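Local atomic coordinates of ABC sugar transporter, periplasmic sugar binding protein (Legionella pneumophila subsp. pneumophila, PDB entry 3ROT), a protein that probably binds a carbohydrate in the periplasm and delivers it to an ABC transporter for uptake into the cell. Residues Y7-G12 / Q52-A57; I65-P70 / I87-V92. All blocks are in the same frame, centred on the assembly; numbering follows the deposited sequence.

Overall arrangement
Contacts 1 and 2 lie about 9 Å apart, centre to centre, on one parallel sheet, in the N-terminal lobe of a two-lobed binding protein. Strand 5-9, from contact 1, and strand 64-67, from contact 2, are neighbours in that sheet; Ile9 N lies 2.8 Å from Ala66 O, a probable hydrogen bond. Helix 47-59 of contact 1 is followed in the chain by strand 64-67. Near the C-terminal ends of these strands, His11 ND1 and Thr68 OG1 approach to 2.7 Å, probably a hydrogen bond linking the two contacts. His11 NE2 hydrogen-bonds a glycerol, probably from the crystallisation liquor, and the Thr68 side chain lies about 6 Å from a bound glycerol, which may mark a pocket beside these residues.

Contact 1 of 2, residues Y7-G12 / Q52-A57; sequences YLITHG and QFIESA
The phenol oxygen of Tyr7 is held by a hydrogen bond to Thr60 OG1 and a weak one to Lys5 NZ, which hold the far end of a ring whose face Ala57 covers. Thr60 OG1 also bonds to Ala57 O, so one hydroxyl just beyond the helical segment ties both partners together. Ala57 CB sits squarely over the ring face: it is 3.8 Å from the centroid of the Tyr7 ring and 9° off the ring normal, a CH-pi contact. The chi2 of Tyr7, -82°, turns the ring plane nearly perpendicular to the CA-CB-CG plane and so offers a face to the methyl.

This is a helix laid on a parallel sheet in one of the two alpha/beta lobes of a type I periplasmic binding protein. Strand 7-9 and helix segment 52-57 run nearly antiparallel, at 165°, with axes 9.6 Å apart, and no hydrogen bond crosses between them.

Ile9 supplies the rest of the interface. Its extended CG1 arm carries CD1 to the helix backbone, where Ile9 CD1 lies 3.7 Å from Ile54 CA; the same methyl is 4.0 Å from Ala57 CB. Ile9 CD1 also meets the side chain of Ile54, at 3.9 Å from Ile54 CG1. The other branch, Ile9 CG2, meets Phe53 CB at 4.0 Å, and the Phe53 ring leads away from there while that side chain also touches Leu39 of strand 35-39.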
loop_
_atom_site.group_PDB
_atom_site.type_symbol
_atom_site.label_atom_id
_atom_site.label_comp_id
_atom_site.label_asym_id
_atom_site.label_seq_id
_atom_site.Cartn_x
_atom_site.Cartn_y
_atom_site.Cartn_z
ATOM N N TYR A 7 -20.032 14.698 2.604
ATOM C CA TYR A 7 -18.709 14.250 3.034
ATOM C C TYR A 7 -18.669 12.747 3.291
ATOM O O TYR A 7 -19.631 12.169 3.800
ATOM C CB TYR A 7 -18.295 14.947 4.333
ATOM C CG TYR A 7 -17.887 16.398 4.195
ATOM C CD1 TYR A 7 -16.602 16.745 3.781
ATOM C CD2 TYR A 7 -18.774 17.421 4.514
ATOM C CE1 TYR A 7 -16.211 18.079 3.698
ATOM C CE2 TYR A 7 -18.393 18.761 4.431
ATOM C CZ TYR A 7 -17.111 19.078 4.027
ATOM O OH TYR A 7 -16.720 20.396 3.973
ATOM N N LEU A 8 -17.554 12.128 2.924
ATOM C CA LEU A 8 -17.331 10.710 3.177
ATOM C C LEU A 8 -16.028 10.712 3.965
ATOM O O LEU A 8 -14.970 11.041 3.436
ATOM C CB LEU A 8 -17.181 9.909 1.874
ATOM C CG LEU A 8 -16.695 8.454 2.021
ATOM C CD1 LEU A 8 -17.489 7.727 3.106
ATOM C CD2 LEU A 8 -16.828 7.723 0.684
ATOM N N ILE A 9 -16.110 10.368 5.241
ATOM C CA ILE A 9 -14.936 10.383 6.092
ATOM C C ILE A 9 -14.579 8.988 6.588
ATOM O O ILE A 9 -15.444 8.246 7.052
ATOM C CB ILE A 9 -15.183 11.353 7.273
ATOM C CG1 ILE A 9 -15.662 12.702 6.713
ATOM C CG2 ILE A 9 -13.909 11.521 8.092
ATOM C CD1 ILE A 9 -16.019 13.769 7.739
ATOM N N THR A 10 -13.303 8.621 6.470
ATOM C CA THR A 10 -12.844 7.312 6.918
ATOM C C THR A 10 -11.571 7.421 7.745
ATOM O O THR A 10 -10.997 8.496 7.883
ATOM C CB THR A 10 -12.583 6.347 5.727
ATOM O OG1 THR A 10 -11.488 6.830 4.940
ATOM C CG2 THR A 10 -13.835 6.234 4.854
ATOM N N HIS A 11 -11.147 6.297 8.304
ATOM C CA HIS A 11 -9.950 6.258 9.133
ATOM C C HIS A 11 -8.725 5.769 8.364
ATOM O O HIS A 11 -7.644 5.647 8.927
ATOM C CB HIS A 11 -10.187 5.352 10.350
ATOM C CG HIS A 11 -10.701 3.992 9.996
ATOM N ND1 HIS A 11 -12.047 3.714 9.864
ATOM C CD2 HIS A 11 -10.048 2.842 9.700
ATOM C CE1 HIS A 11 -12.199 2.452 9.504
ATOM N NE2 HIS A 11 -11.002 1.901 9.397
ATOM N N GLY A 12 -8.898 5.481 7.079
ATOM C CA GLY A 12 -7.787 5.010 6.272
ATOM C C GLY A 12 -8.038 5.250 4.796
ATOM O O GLY A 12 -9.177 5.482 4.385
ATOM N N GLN A 52 -10.789 15.276 13.764
ATOM C CA GLN A 52 -10.639 16.656 13.327
ATOM C C GLN A 52 -11.341 16.848 11.979
ATOM O O GLN A 52 -11.994 17.866 11.750
ATOM C CB GLN A 52 -9.155 17.016 13.223
ATOM C CG GLN A 52 -8.901 18.453 12.809
ATOM C CD GLN A 52 -9.783 19.436 13.556
ATOM O OE1 GLN A 52 -9.894 19.385 14.786
ATOM N NE2 GLN A 52 -10.412 20.346 12.816
ATOM N N PHE A 53 -11.208 15.866 11.088
ATOM C CA PHE A 53 -11.873 15.937 9.785
ATOM C C PHE A 53 -13.386 16.122 9.959
ATOM O O PHE A 53 -13.997 16.996 9.338
ATOM C CB PHE A 53 -11.618 14.663 8.977
ATOM C CG PHE A 53 -10.272 14.619 8.309
ATOM C CD1 PHE A 53 -9.829 15.687 7.533
ATOM C CD2 PHE A 53 -9.465 13.491 8.419
ATOM C CE1 PHE A 53 -8.602 15.631 6.873
ATOM C CE2 PHE A 53 -8.239 13.427 7.765
ATOM C CZ PHE A 53 -7.807 14.500 6.989
ATOM N N ILE A 54 -13.986 15.284 10.801
ATOM C CA ILE A 54 -15.416 15.341 11.075
ATOM C C ILE A 54 -15.794 16.697 11.654
ATOM O O ILE A 54 -16.818 17.276 11.301
ATOM C CB ILE A 54 -15.830 14.249 12.093
ATOM C CG1 ILE A 54 -15.626 12.864 11.477
ATOM C CG2 ILE A 54 -17.270 14.451 12.518
ATOM C CD1 ILE A 54 -15.844 11.725 12.435
ATOM N N GLU A 55 -14.952 17.184 12.557
ATOM C CA GLU A 55 -15.166 18.461 13.218
ATOM C C GLU A 55 -15.144 19.615 12.208
ATOM O O GLU A 55 -16.037 20.460 12.200
ATOM C CB GLU A 55 -14.088 18.655 14.287
ATOM C CG GLU A 55 -14.601 19.119 15.642
ATOM C CD GLU A 55 -15.710 18.243 16.195
ATOM O OE1 GLU A 55 -16.868 18.399 15.763
ATOM O OE2 GLU A 55 -15.427 17.389 17.059
ATOM N N SER A 56 -14.130 19.651 11.351
ATOM C CA SER A 56 -14.054 20.718 10.363
ATOM C C SER A 56 -15.177 20.585 9.340
ATOM O O SER A 56 -15.643 21.580 8.798
ATOM C CB SER A 56 -12.687 20.727 9.665
ATOM O OG SER A 56 -12.373 19.469 9.095
ATOM N N ALA A 57 -15.619 19.360 9.081
ATOM C CA ALA A 57 -16.704 19.151 8.133
ATOM C C ALA A 57 -17.984 19.762 8.699
ATOM O O ALA A 57 -18.722 20.442 7.984
ATOM C CB ALA A 57 -16.904 17.661 7.875
#

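Contact 2 of 2, residues I65-P70 / I87-V92; sequences IATTIP and IPVIAV
A beta-alpha-beta unit, strand 64-67, helix 76-85 and strand 89-92, brings these two segments together as adjacent parallel strands, 4.7 Å apart at the axes and 25° from parallel. Four backbone hydrogen bonds define the register. Ile65 N donates to Pro88 O, and Ile65 O accepts from Ile90 N at 2.8 Å with an N-H...O angle of 167°. Thr67 N then bonds to Ile90 O at 2.9 Å. The last bond, Val92 N to Thr67 O, is also 2.9 Å long, but its donor stands 44° out of the carbonyl plane.

Side chains add to the ladder. Thr67 CG2 reaches Val89 CG1 at 3.9 Å, while OG1 takes the position anti to the backbone N, where it bonds to Ile9 O. Past the strand, Ile69 doubles back with an extended arm whose CD1 meets Ala91 CB at 3.8 Å.

Ile65 and Thr67 touch Ala57 and Ile54 of helix 47-59, and on the same face Val89 packs on Leu79 and Ala82 of helix 76-85. The reverse face, with Ala66, Ile90 and Val92, rests on Ser254 and Leu258 of helix 247-264, and strand 5-9 flanks strand 64-67 on the edge opposite strand 89-92.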
loop_
_atom_site.group_PDB
_atom_site.type_symbol
_atom_site.label_atom_id
_atom_site.label_comp_id
_atom_site.label_asym_id
_atom_site.label_seq_id
_atom_site.Cartn_x
_atom_site.Cartn_y
_atom_site.Cartn_z
ATOM N N ILE A 65 -23.176 13.572 6.034
ATOM C CA ILE A 65 -21.859 12.989 6.214
ATOM C C ILE A 65 -21.967 11.488 6.390
ATOM O O ILE A 65 -22.855 10.994 7.089
ATOM C CB ILE A 65 -21.139 13.556 7.472
ATOM C CG1 ILE A 65 -20.816 15.039 7.281
ATOM C CG2 ILE A 65 -19.837 12.791 7.729
ATOM C CD1 ILE A 65 -20.149 15.667 8.491
ATOM N N ALA A 66 -21.077 10.763 5.722
ATOM C CA ALA A 66 -21.015 9.322 5.863
ATOM C C ALA A 66 -19.643 9.160 6.508
ATOM O O ALA A 66 -18.678 9.806 6.089
ATOM C CB ALA A 66 -21.061 8.639 4.510
ATOM N N THR A 67 -19.556 8.343 7.551
ATOM C CA THR A 67 -18.278 8.167 8.219
ATOM C C THR A 67 -18.150 6.806 8.899
ATOM O O THR A 67 -19.144 6.177 9.245
ATOM C CB THR A 67 -18.045 9.288 9.277
ATOM O OG1 THR A 67 -16.718 9.185 9.804
ATOM C CG2 THR A 67 -19.033 9.175 10.427
ATOM N N THR A 68 -16.916 6.345 9.049
ATOM C CA THR A 68 -16.658 5.095 9.737
ATOM C C THR A 68 -16.563 5.516 11.207
ATOM O O THR A 68 -16.294 6.676 11.506
ATOM C CB THR A 68 -15.317 4.466 9.291
ATOM O OG1 THR A 68 -14.235 5.294 9.725
ATOM C CG2 THR A 68 -15.254 4.343 7.776
ATOM N N ILE A 69 -16.810 4.589 12.125
ATOM C CA ILE A 69 -16.736 4.902 13.541
ATOM C C ILE A 69 -16.051 3.705 14.197
ATOM O O ILE A 69 -16.707 2.867 14.821
ATOM C CB ILE A 69 -18.156 5.122 14.131
ATOM C CG1 ILE A 69 -18.958 6.056 13.215
ATOM C CG2 ILE A 69 -18.052 5.720 15.544
ATOM C CD1 ILE A 69 -20.394 6.355 13.687
ATOM N N PRO A 70 -14.713 3.607 14.044
ATOM C CA PRO A 70 -13.873 2.529 14.584
ATOM C C PRO A 70 -13.538 2.606 16.071
ATOM O O PRO A 70 -12.691 1.855 16.544
ATOM C CB PRO A 70 -12.623 2.613 13.725
ATOM C CG PRO A 70 -12.464 4.082 13.561
ATOM C CD PRO A 70 -13.889 4.555 13.269
ATOM N N ILE A 87 -27.258 17.849 11.341
ATOM C CA ILE A 87 -26.563 17.388 10.143
ATOM C C ILE A 87 -26.676 15.864 10.158
ATOM O O ILE A 87 -26.211 15.214 11.096
ATOM C CB ILE A 87 -25.068 17.781 10.162
ATOM C CG1 ILE A 87 -24.931 19.306 10.100
ATOM C CG2 ILE A 87 -24.343 17.147 8.974
ATOM C CD1 ILE A 87 -23.531 19.810 10.351
ATOM N N PRO A 88 -27.304 15.277 9.127
ATOM C CA PRO A 88 -27.463 13.823 9.059
ATOM C C PRO A 88 -26.120 13.108 8.994
ATOM O O PRO A 88 -25.236 13.509 8.242
ATOM C CB PRO A 88 -28.265 13.618 7.775
ATOM C CG PRO A 88 -28.963 14.932 7.576
ATOM C CD PRO A 88 -27.903 15.922 7.950
ATOM N N VAL A 89 -25.971 12.054 9.784
ATOM C CA VAL A 89 -24.740 11.284 9.775
ATOM C C VAL A 89 -25.062 9.808 9.611
ATOM O O VAL A 89 -25.885 9.258 10.336
ATOM C CB VAL A 89 -23.932 11.473 11.069
ATOM C CG1 VAL A 89 -22.641 10.676 10.983
ATOM C CG2 VAL A 89 -23.628 12.949 11.278
ATOM N N ILE A 90 -24.424 9.184 8.627
ATOM C CA ILE A 90 -24.619 7.769 8.358
ATOM C C ILE A 90 -23.316 7.042 8.651
ATOM O O ILE A 90 -22.241 7.520 8.297
ATOM C CB ILE A 90 -25.039 7.540 6.882
ATOM C CG1 ILE A 90 -26.503 7.954 6.703
ATOM C CG2 ILE A 90 -24.856 6.078 6.488
ATOM C CD1 ILE A 90 -27.039 7.710 5.301
ATOM N N ALA A 91 -23.404 5.905 9.330
ATOM C CA ALA A 91 -22.205 5.144 9.650
ATOM C C ALA A 91 -21.974 4.104 8.557
ATOM O O ALA A 91 -22.906 3.429 8.125
ATOM C CB ALA A 91 -22.355 4.455 11.008
ATOM N N VAL A 92 -20.730 3.995 8.105
ATOM C CA VAL A 92 -20.377 3.025 7.086
ATOM C C VAL A 92 -19.141 2.233 7.498
ATOM O O VAL A 92 -18.273 2.741 8.222
ATOM C CB VAL A 92 -20.103 3.713 5.727
ATOM C CG1 VAL A 92 -21.335 4.466 5.269
ATOM C CG2 VAL A 92 -18.923 4.658 5.857
#